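Local coordinates for KLLA0E08119p (PDB 3VA7), which probably carboxylates urea with biotin, bicarbonate and ATP as part of a two-step urea-degrading enzyme, this chain being the urea carboxylase portion, at residues Y512-V520 and Q796-E804; V521-I532 and C586-I596. One frame throughout, in Å; residues are numbered along the deposited sequence.

Interaction 1: Y512-V520 and Q796-E804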
# COMPACT_ATOMS: atom_id res chain seq x y z
N TYR A 512 24.23 -6.78 -2.14
CA TYR A 512 25.55 -6.45 -2.78
C TYR A 512 25.45 -6.05 -4.28
O TYR A 512 25.89 -4.94 -4.68
CB TYR A 512 26.62 -7.55 -2.52
CG TYR A 512 28.01 -7.07 -2.82
CD1 TYR A 512 28.54 -5.96 -2.16
CD2 TYR A 512 28.78 -7.68 -3.80
CE1 TYR A 512 29.80 -5.49 -2.46
CE2 TYR A 512 30.05 -7.20 -4.12
CZ TYR A 512 30.54 -6.11 -3.45
OH TYR A 512 31.79 -5.63 -3.76
N SER A 513 24.86 -6.92 -5.08
CA SER A 513 24.59 -6.62 -6.47
C SER A 513 23.80 -5.34 -6.61
O SER A 513 24.04 -4.54 -7.55
CB SER A 513 23.80 -7.76 -7.13
OG SER A 513 24.33 -9.08 -6.92
N PHE A 514 22.86 -5.11 -5.68
CA PHE A 514 21.99 -3.94 -5.78
C PHE A 514 22.88 -2.71 -5.71
O PHE A 514 22.73 -1.77 -6.50
CB PHE A 514 20.94 -3.92 -4.67
CG PHE A 514 20.10 -2.65 -4.64
CD1 PHE A 514 18.87 -2.60 -5.26
CD2 PHE A 514 20.56 -1.50 -3.97
CE1 PHE A 514 18.10 -1.40 -5.24
CE2 PHE A 514 19.82 -0.28 -3.94
CZ PHE A 514 18.57 -0.24 -4.58
N ARG A 515 23.82 -2.72 -4.76
CA ARG A 515 24.64 -1.54 -4.52
C ARG A 515 25.72 -1.41 -5.57
O ARG A 515 26.10 -0.32 -5.95
CB ARG A 515 25.26 -1.59 -3.14
CG ARG A 515 24.24 -1.71 -2.02
CD ARG A 515 24.76 -1.09 -0.80
NE ARG A 515 25.61 -1.96 -0.03
CZ ARG A 515 26.60 -1.52 0.77
NH1 ARG A 515 26.89 -0.20 0.88
NH2 ARG A 515 27.34 -2.40 1.43
N LEU A 516 26.19 -2.54 -6.08
CA LEU A 516 27.07 -2.47 -7.24
C LEU A 516 26.32 -1.76 -8.35
O LEU A 516 26.85 -0.80 -8.92
CB LEU A 516 27.50 -3.86 -7.71
CG LEU A 516 28.58 -4.61 -6.93
CD1 LEU A 516 28.62 -6.10 -7.36
CD2 LEU A 516 29.96 -3.96 -7.07
N ALA A 517 25.11 -2.25 -8.67
CA ALA A 517 24.38 -1.72 -9.81
C ALA A 517 24.27 -0.21 -9.61
O ALA A 517 24.62 0.58 -10.52
CB ALA A 517 23.01 -2.39 -9.97
N ASN A 518 23.86 0.21 -8.42
CA ASN A 518 23.82 1.64 -8.17
C ASN A 518 25.13 2.36 -8.44
O ASN A 518 25.17 3.38 -9.12
CB ASN A 518 23.27 1.98 -6.78
CG ASN A 518 21.78 2.35 -6.83
OD1 ASN A 518 21.28 2.80 -7.90
ND2 ASN A 518 21.07 2.17 -5.70
N ARG A 519 26.18 1.84 -7.85
CA ARG A 519 27.49 2.46 -7.96
C ARG A 519 27.96 2.53 -9.43
O ARG A 519 28.55 3.53 -9.84
CB ARG A 519 28.52 1.69 -7.10
CG ARG A 519 29.92 2.30 -7.12
CD ARG A 519 29.91 3.74 -6.74
NE ARG A 519 31.23 4.17 -6.27
CZ ARG A 519 32.10 4.88 -7.00
NH1 ARG A 519 33.26 5.24 -6.47
NH2 ARG A 519 31.80 5.23 -8.26
N VAL A 520 27.66 1.51 -10.22
CA VAL A 520 28.20 1.46 -11.55
C VAL A 520 27.74 2.69 -12.34
O VAL A 520 28.43 3.13 -13.27
CB VAL A 520 27.82 0.17 -12.26
CG1 VAL A 520 27.97 0.32 -13.76
CG2 VAL A 520 28.62 -1.05 -11.68
N GLN A 796 32.48 -5.21 2.15
CA GLN A 796 31.51 -4.83 1.13
C GLN A 796 31.35 -3.29 1.14
O GLN A 796 31.26 -2.64 0.09
CB GLN A 796 30.17 -5.56 1.30
CG GLN A 796 30.23 -7.10 1.08
CD GLN A 796 28.90 -7.84 1.34
OE1 GLN A 796 28.83 -9.08 1.21
NE2 GLN A 796 27.85 -7.11 1.69
N ASP A 797 31.35 -2.70 2.32
CA ASP A 797 31.20 -1.28 2.36
C ASP A 797 32.40 -0.57 1.71
O ASP A 797 32.21 0.41 0.98
CB ASP A 797 30.97 -0.83 3.80
CG ASP A 797 29.62 -1.34 4.38
OD1 ASP A 797 28.86 -1.99 3.68
OD2 ASP A 797 29.35 -1.11 5.57
N LYS A 798 33.61 -1.05 1.95
CA LYS A 798 34.80 -0.44 1.34
C LYS A 798 34.79 -0.64 -0.15
O LYS A 798 35.22 0.23 -0.90
CB LYS A 798 36.13 -0.97 1.92
CG LYS A 798 36.37 -0.70 3.43
CD LYS A 798 36.37 0.81 3.84
CE LYS A 798 37.82 1.39 3.82
NZ LYS A 798 38.87 0.44 4.42
N SER A 799 34.31 -1.80 -0.57
CA SER A 799 34.22 -2.11 -1.98
C SER A 799 33.27 -1.14 -2.61
O SER A 799 33.61 -0.51 -3.59
CB SER A 799 33.77 -3.54 -2.18
OG SER A 799 34.77 -4.43 -1.69
N ILE A 800 32.11 -0.94 -2.00
CA ILE A 800 31.20 0.01 -2.58
C ILE A 800 31.64 1.45 -2.50
O ILE A 800 31.38 2.22 -3.42
CB ILE A 800 29.77 -0.20 -2.09
CG1 ILE A 800 29.08 -1.17 -3.04
CG2 ILE A 800 28.95 1.10 -2.13
CD1 ILE A 800 29.22 -2.48 -2.57
N ASP A 801 32.30 1.83 -1.41
CA ASP A 801 32.60 3.25 -1.17
C ASP A 801 33.74 3.79 -1.99
O ASP A 801 33.70 4.94 -2.44
CB ASP A 801 32.88 3.53 0.31
CG ASP A 801 31.62 3.55 1.17
OD1 ASP A 801 31.75 3.39 2.41
OD2 ASP A 801 30.50 3.73 0.63
N ASN A 802 34.77 2.98 -2.17
CA ASN A 802 35.97 3.42 -2.88
C ASN A 802 35.93 2.94 -4.32
O ASN A 802 36.31 3.70 -5.23
CB ASN A 802 37.24 2.92 -2.19
CG ASN A 802 37.38 3.44 -0.75
OD1 ASN A 802 36.93 4.55 -0.40
ND2 ASN A 802 38.02 2.63 0.09
N PHE A 803 35.47 1.70 -4.50
CA PHE A 803 35.25 1.10 -5.81
C PHE A 803 36.60 0.82 -6.49
O PHE A 803 36.87 1.31 -7.57
CB PHE A 803 34.36 2.03 -6.68
CG PHE A 803 33.37 1.30 -7.59
CD1 PHE A 803 32.68 0.16 -7.16
CD2 PHE A 803 33.10 1.79 -8.89
CE1 PHE A 803 31.74 -0.48 -8.00
CE2 PHE A 803 32.16 1.15 -9.75
CZ PHE A 803 31.48 0.03 -9.31
N GLU A 804 37.41 0.01 -5.82
CA GLU A 804 38.84 -0.17 -6.11
C GLU A 804 39.21 -1.68 -6.09
O GLU A 804 38.86 -2.38 -5.14
CB GLU A 804 39.68 0.68 -5.11
CG GLU A 804 39.65 2.19 -5.47
CD GLU A 804 40.40 3.19 -4.51
OE1 GLU A 804 41.06 2.78 -3.51
OE2 GLU A 804 40.32 4.43 -4.79

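Interaction 2: V521-I532 and C586-I596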
# COMPACT_ATOMS: atom_id res chain seq x y z
N VAL A 521 26.61 3.25 -11.93
CA VAL A 521 26.03 4.36 -12.63
C VAL A 521 26.31 5.66 -11.86
O VAL A 521 25.91 6.76 -12.29
CB VAL A 521 24.53 4.15 -12.73
CG1 VAL A 521 23.94 5.29 -13.30
CG2 VAL A 521 24.16 2.94 -13.63
N GLY A 522 26.99 5.57 -10.72
CA GLY A 522 27.35 6.78 -9.98
C GLY A 522 26.22 7.36 -9.13
O GLY A 522 26.27 8.52 -8.72
N ASN A 523 25.19 6.55 -8.84
CA ASN A 523 24.12 6.96 -7.93
C ASN A 523 24.65 7.12 -6.49
O ASN A 523 25.45 6.31 -6.03
CB ASN A 523 22.96 5.94 -7.98
CG ASN A 523 21.97 6.18 -9.14
OD1 ASN A 523 21.94 7.24 -9.75
ND2 ASN A 523 21.13 5.18 -9.41
N ASN A 524 24.17 8.16 -5.78
CA ASN A 524 24.11 8.12 -4.30
C ASN A 524 23.52 6.77 -3.82
O ASN A 524 22.63 6.22 -4.48
CB ASN A 524 23.25 9.26 -3.78
CG ASN A 524 23.16 9.28 -2.25
OD1 ASN A 524 22.30 8.61 -1.67
ND2 ASN A 524 24.05 10.07 -1.59
N SER A 525 23.97 6.23 -2.70
CA SER A 525 23.58 4.87 -2.37
C SER A 525 22.10 4.72 -1.96
O SER A 525 21.62 3.61 -1.84
CB SER A 525 24.45 4.35 -1.26
OG SER A 525 24.09 4.99 -0.08
N LYS A 526 21.42 5.85 -1.74
CA LYS A 526 20.01 5.88 -1.41
C LYS A 526 19.06 5.86 -2.64
O LYS A 526 17.83 5.96 -2.49
CB LYS A 526 19.71 7.12 -0.55
CG LYS A 526 19.88 6.90 0.95
CD LYS A 526 20.16 8.19 1.78
CE LYS A 526 20.66 7.82 3.22
NZ LYS A 526 21.25 8.96 4.06
N SER A 527 19.62 5.76 -3.84
CA SER A 527 18.81 5.83 -5.04
C SER A 527 18.00 4.55 -5.19
O SER A 527 18.49 3.46 -4.85
CB SER A 527 19.70 6.00 -6.26
OG SER A 527 19.89 7.36 -6.53
N PRO A 528 16.77 4.67 -5.66
CA PRO A 528 16.05 3.43 -5.86
C PRO A 528 16.31 2.86 -7.25
O PRO A 528 16.57 3.61 -8.20
CB PRO A 528 14.60 3.85 -5.72
CG PRO A 528 14.61 5.21 -6.21
CD PRO A 528 15.88 5.83 -5.76
N ALA A 529 16.15 1.54 -7.35
CA ALA A 529 16.54 0.73 -8.49
C ALA A 529 15.50 -0.37 -8.64
O ALA A 529 14.66 -0.50 -7.77
CB ALA A 529 17.93 0.13 -8.21
N LEU A 530 15.55 -1.17 -9.71
CA LEU A 530 14.61 -2.30 -9.80
C LEU A 530 15.24 -3.63 -9.44
O LEU A 530 16.33 -3.97 -9.90
CB LEU A 530 13.96 -2.41 -11.19
CG LEU A 530 13.21 -1.18 -11.76
CD1 LEU A 530 12.82 -1.43 -13.22
CD2 LEU A 530 12.00 -0.77 -10.88
N GLU A 531 14.56 -4.39 -8.61
CA GLU A 531 14.91 -5.76 -8.37
C GLU A 531 14.13 -6.58 -9.36
O GLU A 531 12.87 -6.53 -9.37
CB GLU A 531 14.51 -6.20 -6.96
CG GLU A 531 14.66 -7.67 -6.72
CD GLU A 531 14.65 -7.99 -5.25
OE1 GLU A 531 13.63 -8.53 -4.77
OE2 GLU A 531 15.66 -7.70 -4.56
N ILE A 532 14.88 -7.31 -10.20
CA ILE A 532 14.31 -8.30 -11.11
C ILE A 532 14.45 -9.68 -10.52
O ILE A 532 15.52 -10.09 -10.15
CB ILE A 532 15.00 -8.24 -12.49
CG1 ILE A 532 14.37 -7.12 -13.30
CG2 ILE A 532 14.84 -9.54 -13.31
CD1 ILE A 532 15.27 -5.99 -13.59
N CYS A 586 18.97 -16.06 -8.88
CA CYS A 586 17.54 -15.74 -8.91
C CYS A 586 17.24 -14.33 -9.36
O CYS A 586 16.18 -14.10 -9.96
CB CYS A 586 16.96 -15.92 -7.50
SG CYS A 586 15.14 -15.94 -7.31
N ARG A 587 18.13 -13.38 -9.08
CA ARG A 587 17.73 -11.98 -9.10
C ARG A 587 18.81 -11.15 -9.73
O ARG A 587 20.00 -11.51 -9.58
CB ARG A 587 17.46 -11.46 -7.65
CG ARG A 587 16.01 -11.38 -7.30
CD ARG A 587 15.63 -11.07 -5.88
NE ARG A 587 15.59 -12.31 -5.15
CZ ARG A 587 14.51 -12.88 -4.65
NH1 ARG A 587 13.31 -12.33 -4.77
NH2 ARG A 587 14.65 -14.03 -4.02
N ALA A 588 18.43 -10.05 -10.40
CA ALA A 588 19.35 -9.03 -10.90
C ALA A 588 18.79 -7.63 -10.60
O ALA A 588 17.66 -7.53 -10.13
CB ALA A 588 19.56 -9.19 -12.40
N TYR A 589 19.57 -6.57 -10.88
CA TYR A 589 19.21 -5.20 -10.47
C TYR A 589 19.46 -4.26 -11.54
O TYR A 589 20.54 -4.24 -12.12
CB TYR A 589 19.97 -4.75 -9.20
CG TYR A 589 19.53 -5.63 -8.09
CD1 TYR A 589 20.15 -6.88 -7.89
CD2 TYR A 589 18.40 -5.28 -7.32
CE1 TYR A 589 19.65 -7.75 -6.89
CE2 TYR A 589 17.93 -6.12 -6.33
CZ TYR A 589 18.52 -7.36 -6.13
OH TYR A 589 18.04 -8.19 -5.13
N LEU A 590 18.46 -3.45 -11.82
CA LEU A 590 18.57 -2.52 -12.91
C LEU A 590 18.59 -1.12 -12.41
O LEU A 590 17.56 -0.63 -11.96
CB LEU A 590 17.40 -2.72 -13.83
CG LEU A 590 17.18 -1.56 -14.78
CD1 LEU A 590 18.35 -1.41 -15.72
CD2 LEU A 590 15.93 -1.90 -15.50
N SER A 591 19.73 -0.45 -12.47
CA SER A 591 19.83 0.89 -11.93
C SER A 591 19.75 1.94 -13.02
O SER A 591 20.04 1.66 -14.16
CB SER A 591 21.12 1.06 -11.13
OG SER A 591 22.25 0.76 -11.92
N ILE A 592 19.37 3.15 -12.67
CA ILE A 592 19.14 4.21 -13.64
C ILE A 592 19.81 5.38 -12.98
O ILE A 592 19.56 5.60 -11.79
CB ILE A 592 17.68 4.67 -13.70
CG1 ILE A 592 16.66 3.52 -13.80
CG2 ILE A 592 17.49 5.73 -14.73
CD1 ILE A 592 17.05 2.38 -14.64
N ARG A 593 20.69 6.09 -13.68
CA ARG A 593 21.36 7.25 -13.10
C ARG A 593 20.29 8.23 -12.56
O ARG A 593 19.33 8.55 -13.25
CB ARG A 593 22.30 7.93 -14.12
CG ARG A 593 23.28 8.93 -13.47
CD ARG A 593 24.04 9.77 -14.51
NE ARG A 593 24.88 10.82 -13.95
CZ ARG A 593 25.92 10.63 -13.13
NH1 ARG A 593 26.25 9.39 -12.75
NH2 ARG A 593 26.63 11.68 -12.67
N GLY A 594 20.45 8.66 -11.30
CA GLY A 594 19.51 9.57 -10.67
C GLY A 594 18.38 8.89 -9.90
O GLY A 594 17.67 9.53 -9.13
N GLY A 595 18.18 7.59 -10.13
CA GLY A 595 17.24 6.81 -9.36
C GLY A 595 15.83 6.93 -9.90
O GLY A 595 15.61 7.71 -10.80
N ILE A 596 14.89 6.15 -9.36
CA ILE A 596 13.50 6.18 -9.83
C ILE A 596 12.63 7.01 -8.88
O ILE A 596 12.83 6.96 -7.66
CB ILE A 596 12.91 4.76 -9.92
CG1 ILE A 596 13.70 3.90 -10.89
CG2 ILE A 596 11.45 4.80 -10.29
CD1 ILE A 596 13.85 2.47 -10.40
O HOH W 1 19.03 3.25 -9.51

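Interaction 1: Y512-V520 and Q796-E804
Arg515 and Asp797 form the salt bridge of this contact, with NH2 of Arg515 donating to OD1 of Asp797 over 2.7 Å. The acceptor is met nearly along its C-O axis and lies 17° out of the guanidinium plane, while carboxylate and guanidinium stand almost perpendicular. A bend at chi3 (-84°) turns the arginine tip toward the acid, whose other oxygen, OD2, pairs with Lys793. Arg519 supplies a second, weak polar link, its NE to the backbone O of Ile800 at 3.5 Å.

Helices 511-520 and 786-802 meet here in the carboxyltransferase part of the chain; the axes of segments 512-520 and 796-802 are nearly parallel, 14° apart, and approach to 10.1 Å. Leu516 and Ile800 are the nearest CA pair, 6.7 Å apart.

Phe803, at positive phi just past the end of its helix, turns one ring face to Arg519. CG of Arg519 sits 3.3 Å from the ring centroid, almost on the ring normal, a CH-pi contact; CB of Phe803 lies against one face of the Arg519 guanidinium, which has a cation-pi partner in Phe644. Around the edge of the Phe803 ring come CD2 of Leu516 and CG2 of Val520, the latter 3.9 Å from CZ.

Apolar contacts continue where CB of Arg515 meets CG1 of Ile800 at 3.8 Å. OH of Tyr512 meets CB of Ser799 near the ring plane, and is hydrogen-bonded to the Leu653 carbonyl.

Interaction 2: V521-I532 and C586-I596
Glu531 and Tyr589 lie side by side and point the same way, an antiparallel pair that is non-hydrogen-bonded in its backbone. With CG of Glu531 anti to its N (chi1 171°), the carboxylate comes to the edge of the ring, their planes 74° apart. OE2 of Glu531 accepts from OH of Tyr589 at 2.5 Å and also from the Met509 amide; OE1 pairs with Arg699 and has only a long salt bridge to NH1 of Arg587, 3.8 Å away.

On the other face of the sheet Leu530 and Leu590 also run alongside each other, CD1 of Leu530 to CD2 of Leu590 3.9 Å. The Ile532 side chain crosses Leu590, CD1 against CB, and that of Ile596 crosses Leu530 at about a right angle, CD1 against CD2. Paired backbone bonds join Leu530 to Leu590 and Ile532 to Ala588.

Asn523 grips the type II turn Ile592-Gly595 with both ends of its amide. Its OD1 takes N of Gly594 on a lone pair at 2.6 Å; its ND2 gives to O of Ile592 at 2.9 Å, from the face opposite that used by N of Gly595. Gly522 closes helix 511-520 in a Schellman motif.

In the carboxyltransferase region (subdomains A and B), strand 529-533 lies between 488-490 and 587-592 in an antiparallel sheet, with 545-550 beyond 587-592; helix 511-520 packs on the face carrying Tyr589.

Of the four segments, 512-520 comes first along the chain and supplies one side of interaction 1. The chain passes straight into 521-532, then makes further strands and returns at 586-596, where interaction 2 closes a loop of 53 intervening residues. Much later, 796-804 comes back to the helix and closes interaction 1, a loop of 275 residues within which interaction 2 is nested. The two contacts meet on helix 511-520: O of Ala517 probably bonds to OG of Ser591, and Phe514 packs on Ala529 and Tyr589. The helix thus joins the sheet containing 529-533 and 587-592 to the distant helix 786-802.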